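Local coordinates for protein ribose 5-phosphate isomerase (Trypanosoma cruzi, PDB 3M1P) that probably interconverts ribose 5-phosphate and ribulose 5-phosphate, as a type B ribose 5-phosphate isomerase of the sugar-phosphate isomerase family, at residues A96-V108 / I124-H138. The protein carries 1 engineered substitution. Residues are numbered along the deposited sequence; the frame is centred on the assembly and turned at random.
Sequences AAMSRIHNDANIV and IITFLQTPFSGEERH. With PO4 (phosphate ion), chain C.
The ring of Phe127 is sandwiched between Val108 and Arg100: Val108 CB sits over the centre of one face, 3.4 Å from the ring centroid, and Arg100 CD over the opposite face, a CH-pi contact at 3.6 Å. Ser99 OG and the backbone carbon of Asn106 lie at its edge, and Ala105 CB touches CE1. With CG anti to the backbone N (chi1 -172°), Phe127 reaches from helix 117-129 into the angle between helix 93-101 and strand 107-111. Phe132 also has both faces covered, Gly134 N over one and Asp104 CB over the other; the Asp104 carboxylate stacks nearly parallel to the ring, its plane 12° away. Arg100 joins the two aromatic sites. Bent at chi2 and chi3, its chain crosses Phe127 and sends NH1 to Asp104 OD1 in a 2.9 Å salt bridge on the anti side of the carboxylate. Water 1 accepts from Arg100 NH2 and donates to the carbonyls of Leu128 and Thr130. This is the Rossmann-like alpha/beta layering of the RpiB family: the helical segments 96-101 and 124-129 run almost parallel (19°) beside a parallel sheet, with Val108 on a strand between 64-69 and 87-89. Nearby, Thr130 CG2 presses tightly on Ile101 CG1, 3.5 Å away. Beyond Phe132 the chain leaves for helix 136-150, and Ser133 N makes a weak bond to Ile101 O. Ser133 OG pairs with His138 ND1 at 2.9 Å, in the plane of the imidazole. In the conformer given for His102, His138 NE2 lies over the centre of its ring, the two ring planes oblique to each other. Arg137 grips a phosphate ion through NE and NH2; Arg141 and, from the second subunit, His11 and Arg113 also bind this ion.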
ATOM      1  N   ALA A  96       4.940   9.440  -3.872  1.00 12.77           N
ATOM      2  CA  ALA A  96       4.581  10.696  -4.553  1.00 13.10           C
ATOM      3  C   ALA A  96       5.620  11.785  -4.268  1.00 13.10           C
ATOM      4  O   ALA A  96       6.071  12.498  -5.179  1.00 12.81           O
ATOM      5  CB  ALA A  96       3.173  11.160  -4.149  1.00 12.61           C
ATOM      6  N   ALA A  97       5.998  11.904  -2.997  1.00 13.36           N
ATOM      7  CA  ALA A  97       6.976  12.902  -2.581  1.00 13.70           C
ATOM      8  C   ALA A  97       8.355  12.590  -3.147  1.00 13.92           C
ATOM      9  O   ALA A  97       9.010  13.480  -3.701  1.00 14.32           O
ATOM     10  CB  ALA A  97       7.024  13.016  -1.049  1.00 13.42           C
ATOM     11  N   MET A  98       8.780  11.336  -3.032  0.50 13.90           N
ATOM     12  CA  MET A  98      10.129  10.940  -3.439  0.50 14.17           C
ATOM     13  C   MET A  98      10.342  10.945  -4.952  0.50 14.09           C
ATOM     14  O   MET A  98      11.470  11.161  -5.424  0.50 14.13           O
ATOM     15  CB  MET A  98      10.498   9.574  -2.859  0.50 14.14           C
ATOM     16  CG  MET A  98      10.613   9.554  -1.330  0.50 15.17           C
ATOM     17  SD  MET A  98      11.677  10.826  -0.620  0.50 16.61           S
ATOM     18  CE  MET A  98      13.215  10.561  -1.511  0.50 15.66           C
ATOM     19  N   SER A  99       9.265  10.702  -5.697  1.00 13.81           N
ATOM     20  CA  SER A  99       9.277  10.800  -7.164  1.00 13.72           C
ATOM     21  C   SER A  99       9.654  12.208  -7.619  1.00 13.60           C
ATOM     22  O   SER A  99      10.360  12.388  -8.629  1.00 13.41           O
ATOM     23  CB  SER A  99       7.923  10.404  -7.751  1.00 12.98           C
ATOM     24  OG  SER A  99       6.938  11.395  -7.524  1.00 14.19           O
ATOM     25  N   ARG A 100       9.200  13.193  -6.847  1.00 13.38           N
ATOM     26  CA  ARG A 100       9.578  14.593  -7.046  1.00 13.84           C
ATOM     27  C   ARG A 100      10.974  14.912  -6.471  1.00 14.40           C
ATOM     28  O   ARG A 100      11.811  15.497  -7.164  1.00 14.74           O
ATOM     29  CB  ARG A 100       8.505  15.527  -6.452  1.00 13.47           C
ATOM     30  CG  ARG A 100       7.097  15.335  -7.035  1.00 12.04           C
ATOM     31  CD  ARG A 100       6.951  15.895  -8.466  1.00 12.82           C
ATOM     32  NE  ARG A 100       7.342  17.303  -8.509  1.00 13.32           N
ATOM     33  CZ  ARG A 100       8.397  17.788  -9.170  1.00 14.84           C
ATOM     34  NH1 ARG A 100       9.164  16.997  -9.927  1.00 12.32           N
ATOM     35  NH2 ARG A 100       8.668  19.087  -9.094  1.00 13.67           N
ATOM     36  N   ILE A 101      11.227  14.520  -5.217  1.00 14.85           N
ATOM     37  CA  ILE A 101      12.485  14.845  -4.529  1.00 15.18           C
ATOM     38  C   ILE A 101      13.717  14.215  -5.197  1.00 15.65           C
ATOM     39  O   ILE A 101      14.735  14.897  -5.407  1.00 16.34           O
ATOM     40  CB  ILE A 101      12.444  14.460  -3.012  1.00 15.53           C
ATOM     41  CG1 ILE A 101      11.296  15.182  -2.287  1.00 16.05           C
ATOM     42  CG2 ILE A 101      13.762  14.776  -2.329  1.00 15.41           C
ATOM     43  CD1 ILE A 101      11.039  14.722  -0.828  1.00 15.41           C
ATOM     44  N   HIS A 102      13.615  12.936  -5.549  0.50 15.35           N
ATOM     45  CA  HIS A 102      14.750  12.189  -6.094  0.50 15.20           C
ATOM     46  C   HIS A 102      14.753  12.124  -7.620  0.50 14.70           C
ATOM     47  O   HIS A 102      15.815  12.139  -8.237  0.50 14.64           O
ATOM     48  CB  HIS A 102      14.793  10.765  -5.504  0.50 15.27           C
ATOM     49  CG  HIS A 102      15.414  10.685  -4.141  0.50 15.94           C
ATOM     50  ND1 HIS A 102      15.066  11.529  -3.106  0.50 17.26           N
ATOM     51  CD2 HIS A 102      16.344   9.839  -3.633  0.50 16.31           C
ATOM     52  CE1 HIS A 102      15.771  11.225  -2.030  0.50 16.89           C
ATOM     53  NE2 HIS A 102      16.553  10.200  -2.323  0.50 17.42           N
ATOM     54  N   ASN A 103      13.572  12.036  -8.226  1.00 14.24           N
ATOM     55  CA  ASN A 103      13.469  11.765  -9.663  1.00 13.98           C
ATOM     56  C   ASN A 103      13.000  12.938 -10.506  1.00 14.18           C
ATOM     57  O   ASN A 103      12.924  12.816 -11.733  1.00 13.24           O
ATOM     58  CB  ASN A 103      12.569  10.556  -9.910  1.00 13.54           C
ATOM     59  CG  ASN A 103      12.950   9.366  -9.033  1.00 13.64           C
ATOM     60  OD1 ASN A 103      13.998   8.750  -9.227  1.00 16.63           O
ATOM     61  ND2 ASN A 103      12.127   9.070  -8.057  1.00  8.98           N
ATOM     62  N   ASP A 104      12.687  14.057  -9.840  1.00 14.42           N
ATOM     63  CA  ASP A 104      12.088  15.213 -10.503  1.00 15.23           C
ATOM     64  C   ASP A 104      11.025  14.737 -11.507  1.00 15.14           C
ATOM     65  O   ASP A 104      10.994  15.182 -12.667  1.00 15.50           O
ATOM     66  CB  ASP A 104      13.183  16.034 -11.199  1.00 15.66           C
ATOM     67  CG  ASP A 104      12.688  17.383 -11.702  1.00 16.37           C
ATOM     68  OD1 ASP A 104      11.643  17.861 -11.215  1.00 15.33           O
ATOM     69  OD2 ASP A 104      13.359  17.952 -12.599  1.00 17.43           O
ATOM     70  N   ALA A 105      10.173  13.816 -11.058  1.00 14.19           N
ATOM     71  CA  ALA A 105       9.149  13.235 -11.914  1.00 14.39           C
ATOM     72  C   ALA A 105       8.256  14.332 -12.461  1.00 14.26           C
ATOM     73  O   ALA A 105       7.914  15.263 -11.740  1.00 15.12           O
ATOM     74  CB  ALA A 105       8.313  12.198 -11.140  1.00 13.92           C
ATOM     75  N   ASN A 106       7.879  14.232 -13.729  1.00 13.82           N
ATOM     76  CA  ASN A 106       6.984  15.219 -14.321  1.00 13.47           C
ATOM     77  C   ASN A 106       5.607  14.651 -14.637  1.00 12.65           C
ATOM     78  O   ASN A 106       4.701  15.392 -14.972  1.00 12.27           O
ATOM     79  CB  ASN A 106       7.608  15.905 -15.564  1.00 13.72           C
ATOM     80  CG  ASN A 106       8.238  14.908 -16.545  1.00 13.53           C
ATOM     81  OD1 ASN A 106       7.782  13.770 -16.669  1.00 13.09           O
ATOM     82  ND2 ASN A 106       9.291  15.346 -17.249  1.00 13.62           N
ATOM     83  N   ILE A 107       5.450  13.336 -14.519  1.00 12.22           N
ATOM     84  CA  ILE A 107       4.119  12.730 -14.617  1.00 11.83           C
ATOM     85  C   ILE A 107       3.848  11.786 -13.435  1.00 12.09           C
ATOM     86  O   ILE A 107       4.660  10.923 -13.131  1.00 12.19           O
ATOM     87  CB  ILE A 107       3.897  11.984 -15.976  1.00 11.89           C
ATOM     88  CG1 ILE A 107       3.971  12.966 -17.163  1.00 11.95           C
ATOM     89  CG2 ILE A 107       2.553  11.209 -15.951  1.00 10.48           C
ATOM     90  CD1 ILE A 107       3.732  12.364 -18.538  1.00 11.66           C
ATOM     91  N   VAL A 108       2.708  11.966 -12.765  1.00 12.15           N
ATOM     92  CA  VAL A 108       2.284  11.051 -11.719  1.00 11.28           C
ATOM     93  C   VAL A 108       1.260  10.084 -12.298  1.00 12.02           C
ATOM     94  O   VAL A 108       0.346  10.502 -13.015  1.00 12.77           O
ATOM     95  CB  VAL A 108       1.760  11.781 -10.429  1.00 12.06           C
ATOM     96  CG1 VAL A 108       0.506  12.654 -10.683  1.00  9.56           C
ATOM     97  CG2 VAL A 108       1.517  10.783  -9.282  1.00 10.64           C
ATOM     98  N   ILE A 124      -1.779  13.211  -5.685  1.00 13.44           N
ATOM     99  CA  ILE A 124      -1.742  14.319  -6.647  1.00 14.28           C
ATOM    100  C   ILE A 124      -1.248  15.607  -5.989  1.00 14.56           C
ATOM    101  O   ILE A 124      -0.364  16.267  -6.516  1.00 15.33           O
ATOM    102  CB  ILE A 124      -3.107  14.498  -7.384  1.00 14.24           C
ATOM    103  CG1 ILE A 124      -3.287  13.357  -8.387  1.00 13.83           C
ATOM    104  CG2 ILE A 124      -3.196  15.872  -8.107  1.00 14.09           C
ATOM    105  CD1 ILE A 124      -4.693  13.223  -8.916  1.00 14.83           C
ATOM    106  N   ILE A 125      -1.779  15.918  -4.809  1.00 14.32           N
ATOM    107  CA  ILE A 125      -1.384  17.117  -4.076  1.00 14.25           C
ATOM    108  C   ILE A 125       0.087  17.094  -3.675  1.00 13.66           C
ATOM    109  O   ILE A 125       0.807  18.063  -3.903  1.00 13.66           O
ATOM    110  CB  ILE A 125      -2.329  17.365  -2.852  1.00 14.85           C
ATOM    111  CG1 ILE A 125      -3.729  17.789  -3.350  1.00 15.05           C
ATOM    112  CG2 ILE A 125      -1.685  18.353  -1.830  1.00 14.71           C
ATOM    113  CD1 ILE A 125      -4.879  17.582  -2.332  1.00 14.18           C
ATOM    114  N   THR A 126       0.532  15.982  -3.093  1.00 12.97           N
ATOM    115  CA  THR A 126       1.924  15.828  -2.692  1.00 12.87           C
ATOM    116  C   THR A 126       2.895  15.933  -3.882  1.00 12.57           C
ATOM    117  O   THR A 126       3.921  16.596  -3.799  1.00 12.26           O
ATOM    118  CB  THR A 126       2.136  14.480  -1.959  1.00 13.23           C
ATOM    119  OG1 THR A 126       1.174  14.361  -0.909  1.00 11.45           O
ATOM    120  CG2 THR A 126       3.551  14.394  -1.396  1.00 12.58           C
ATOM    121  N   PHE A 127       2.552  15.270  -4.978  1.00 12.92           N
ATOM    122  CA  PHE A 127       3.326  15.324  -6.207  1.00 13.63           C
ATOM    123  C   PHE A 127       3.490  16.768  -6.702  1.00 14.51           C
ATOM    124  O   PHE A 127       4.598  17.203  -7.000  1.00 14.30           O
ATOM    125  CB  PHE A 127       2.611  14.503  -7.270  1.00 13.31           C
ATOM    126  CG  PHE A 127       3.391  14.326  -8.530  1.00 13.75           C
ATOM    127  CD1 PHE A 127       4.355  13.338  -8.625  1.00 11.55           C
ATOM    128  CD2 PHE A 127       3.128  15.135  -9.649  1.00 14.64           C
ATOM    129  CE1 PHE A 127       5.069  13.157  -9.815  1.00 13.05           C
ATOM    130  CE2 PHE A 127       3.831  14.959 -10.843  1.00 14.09           C
ATOM    131  CZ  PHE A 127       4.810  13.977 -10.924  1.00 11.42           C
ATOM    132  N   LEU A 128       2.383  17.506  -6.772  1.00 15.48           N
ATOM    133  CA  LEU A 128       2.413  18.862  -7.327  1.00 16.70           C
ATOM    134  C   LEU A 128       3.131  19.846  -6.414  1.00 17.22           C
ATOM    135  O   LEU A 128       3.865  20.711  -6.894  1.00 17.39           O
ATOM    136  CB  LEU A 128       1.004  19.353  -7.676  1.00 16.19           C
ATOM    137  CG  LEU A 128       0.328  18.598  -8.823  1.00 16.44           C
ATOM    138  CD1 LEU A 128      -1.125  19.009  -8.970  1.00 14.46           C
ATOM    139  CD2 LEU A 128       1.094  18.782 -10.144  1.00 15.07           C
ATOM    140  N   GLN A 129       2.956  19.672  -5.105  1.00 18.02           N
ATOM    141  CA  GLN A 129       3.528  20.588  -4.100  1.00 18.60           C
ATOM    142  C   GLN A 129       4.987  20.331  -3.709  1.00 19.46           C
ATOM    143  O   GLN A 129       5.661  21.251  -3.249  1.00 19.87           O
ATOM    144  CB  GLN A 129       2.669  20.593  -2.834  1.00 18.37           C
ATOM    145  CG  GLN A 129       1.286  21.247  -2.997  1.00 17.31           C
ATOM    146  CD  GLN A 129       0.480  21.240  -1.704  1.00 18.69           C
ATOM    147  OE1 GLN A 129       0.890  20.633  -0.711  1.00 18.06           O
ATOM    148  NE2 GLN A 129      -0.684  21.903  -1.715  1.00 17.70           N
ATOM    149  N   THR A 130       5.470  19.095  -3.873  1.00 20.08           N
ATOM    150  CA  THR A 130       6.822  18.732  -3.439  1.00 20.64           C
ATOM    151  C   THR A 130       7.868  19.151  -4.470  1.00 21.10           C
ATOM    152  O   THR A 130       7.780  18.750  -5.622  1.00 21.29           O
ATOM    153  CB  THR A 130       6.954  17.199  -3.162  1.00 20.91           C
ATOM    154  OG1 THR A 130       5.905  16.773  -2.281  1.00 20.80           O
ATOM    155  CG2 THR A 130       8.293  16.875  -2.541  1.00 19.24           C
ATOM    156  N   PRO A 131       8.851  19.974  -4.061  1.00 21.86           N
ATOM    157  CA  PRO A 131       9.888  20.401  -5.013  1.00 22.46           C
ATOM    158  C   PRO A 131      10.933  19.334  -5.284  1.00 23.02           C
ATOM    159  O   PRO A 131      11.146  18.449  -4.451  1.00 22.87           O
ATOM    160  CB  PRO A 131      10.553  21.589  -4.298  1.00 22.62           C
ATOM    161  CG  PRO A 131      10.374  21.289  -2.817  1.00 22.56           C
ATOM    162  CD  PRO A 131       9.023  20.590  -2.723  1.00 21.61           C
ATOM    163  N   PHE A 132      11.576  19.419  -6.445  1.00 23.86           N
ATOM    164  CA  PHE A 132      12.778  18.622  -6.713  1.00 25.11           C
ATOM    165  C   PHE A 132      13.903  19.159  -5.832  1.00 26.16           C
ATOM    166  O   PHE A 132      14.033  20.364  -5.667  1.00 26.55           O
ATOM    167  CB  PHE A 132      13.155  18.670  -8.196  1.00 24.49           C
ATOM    168  CG  PHE A 132      14.495  18.055  -8.516  1.00 24.41           C
ATOM    169  CD1 PHE A 132      14.815  16.767  -8.090  1.00 23.33           C
ATOM    170  CD2 PHE A 132      15.428  18.759  -9.283  1.00 23.81           C
ATOM    171  CE1 PHE A 132      16.050  16.197  -8.400  1.00 23.77           C
ATOM    172  CE2 PHE A 132      16.662  18.198  -9.605  1.00 22.49           C
ATOM    173  CZ  PHE A 132      16.977  16.913  -9.154  1.00 24.59           C
ATOM    174  N   SER A 133      14.696  18.257  -5.258  1.00 27.75           N
ATOM    175  CA  SER A 133      15.726  18.630  -4.292  1.00 29.01           C
ATOM    176  C   SER A 133      16.912  19.399  -4.917  1.00 29.88           C
ATOM    177  O   SER A 133      17.527  20.236  -4.257  1.00 30.49           O
ATOM    178  CB  SER A 133      16.207  17.397  -3.528  1.00 28.59           C
ATOM    179  OG  SER A 133      17.070  16.615  -4.323  1.00 29.26           O
ATOM    180  N   GLY A 134      17.225  19.114  -6.181  1.00 30.61           N
ATOM    181  CA  GLY A 134      18.356  19.741  -6.862  1.00 30.72           C
ATOM    182  C   GLY A 134      19.704  19.160  -6.472  1.00 31.32           C
ATOM    183  O   GLY A 134      20.736  19.585  -6.994  1.00 31.31           O
ATOM    184  N   GLU A 135      19.704  18.176  -5.573  1.00 31.41           N
ATOM    185  CA  GLU A 135      20.951  17.634  -5.022  1.00 32.01           C
ATOM    186  C   GLU A 135      21.791  16.916  -6.072  1.00 31.47           C
ATOM    187  O   GLU A 135      21.255  16.285  -6.993  1.00 31.34           O
ATOM    188  CB  GLU A 135      20.692  16.747  -3.793  1.00 31.80           C
ATOM    189  CG  GLU A 135      20.348  17.547  -2.529  1.00 32.92           C
ATOM    190  CD  GLU A 135      19.952  16.674  -1.340  1.00 34.10           C
ATOM    191  OE1 GLU A 135      20.591  15.622  -1.108  1.00 36.03           O
ATOM    192  OE2 GLU A 135      18.995  17.050  -0.617  1.00 38.01           O
ATOM    193  N   GLU A 136      23.108  17.037  -5.919  1.00 31.12           N
ATOM    194  CA  GLU A 136      24.092  16.603  -6.922  1.00 30.90           C
ATOM    195  C   GLU A 136      23.852  15.190  -7.470  1.00 29.26           C
ATOM    196  O   GLU A 136      23.844  14.988  -8.684  1.00 28.85           O
ATOM    197  CB  GLU A 136      25.524  16.747  -6.364  1.00 30.71           C
ATOM    198  CG  GLU A 136      26.623  16.293  -7.326  1.00 32.95           C
ATOM    199  CD  GLU A 136      28.032  16.634  -6.849  1.00 33.23           C
ATOM    200  OE1 GLU A 136      28.388  16.289  -5.698  1.00 35.86           O
ATOM    201  OE2 GLU A 136      28.791  17.239  -7.645  1.00 36.63           O
ATOM    202  N   ARG A 137      23.644  14.227  -6.575  1.00 28.03           N
ATOM    203  CA  ARG A 137      23.472  12.831  -6.982  1.00 26.90           C
ATOM    204  C   ARG A 137      22.218  12.585  -7.831  1.00 25.95           C
ATOM    205  O   ARG A 137      22.274  11.815  -8.786  1.00 25.40           O
ATOM    206  CB  ARG A 137      23.559  11.876  -5.782  1.00 26.95           C
ATOM    207  CG  ARG A 137      22.421  11.983  -4.786  1.00 27.92           C
ATOM    208  CD  ARG A 137      22.773  11.313  -3.474  1.00 28.88           C
ATOM    209  NE  ARG A 137      21.590  11.161  -2.632  1.00 30.24           N
ATOM    210  CZ  ARG A 137      21.107  12.117  -1.841  1.00 32.03           C
ATOM    211  NH1 ARG A 137      21.710  13.296  -1.775  1.00 31.97           N
ATOM    212  NH2 ARG A 137      20.013  11.894  -1.114  1.00 32.26           N
ATOM    213  N   HIS A 138      21.116  13.272  -7.511  1.00 24.92           N
ATOM    214  CA  HIS A 138      19.865  13.141  -8.272  1.00 24.42           C
ATOM    215  C   HIS A 138      19.969  13.739  -9.669  1.00 23.66           C
ATOM    216  O   HIS A 138      19.488  13.139 -10.630  1.00 23.60           O
ATOM    217  CB  HIS A 138      18.668  13.719  -7.503  1.00 24.20           C
ATOM    218  CG  HIS A 138      18.582  13.234  -6.091  1.00 25.17           C
ATOM    219  ND1 HIS A 138      18.276  14.062  -5.033  1.00 26.81           N
ATOM    220  CD2 HIS A 138      18.808  12.011  -5.558  1.00 25.43           C
ATOM    221  CE1 HIS A 138      18.299  13.368  -3.911  1.00 26.94           C
ATOM    222  NE2 HIS A 138      18.624  12.120  -4.202  1.00 26.77           N
TER
HETATM  223  P   PO4 C 154      20.001   8.052  -1.800  0.50 24.90           P
HETATM  224  O1  PO4 C 154      19.629   9.194  -0.898  0.50 23.04           O
HETATM  225  O2  PO4 C 154      21.182   8.436  -2.653  0.50 24.41           O
HETATM  226  O3  PO4 C 154      18.831   7.697  -2.685  0.50 23.53           O
HETATM  227  O4  PO4 C 154      20.400   6.861  -0.954  0.50 23.72           O
HETATM  228  O   HOH W   1       6.536  20.235  -7.388  1.00 29.93           O
HETATM  229  O   HOH W   2      17.450  10.687  -9.540  1.00 16.93           O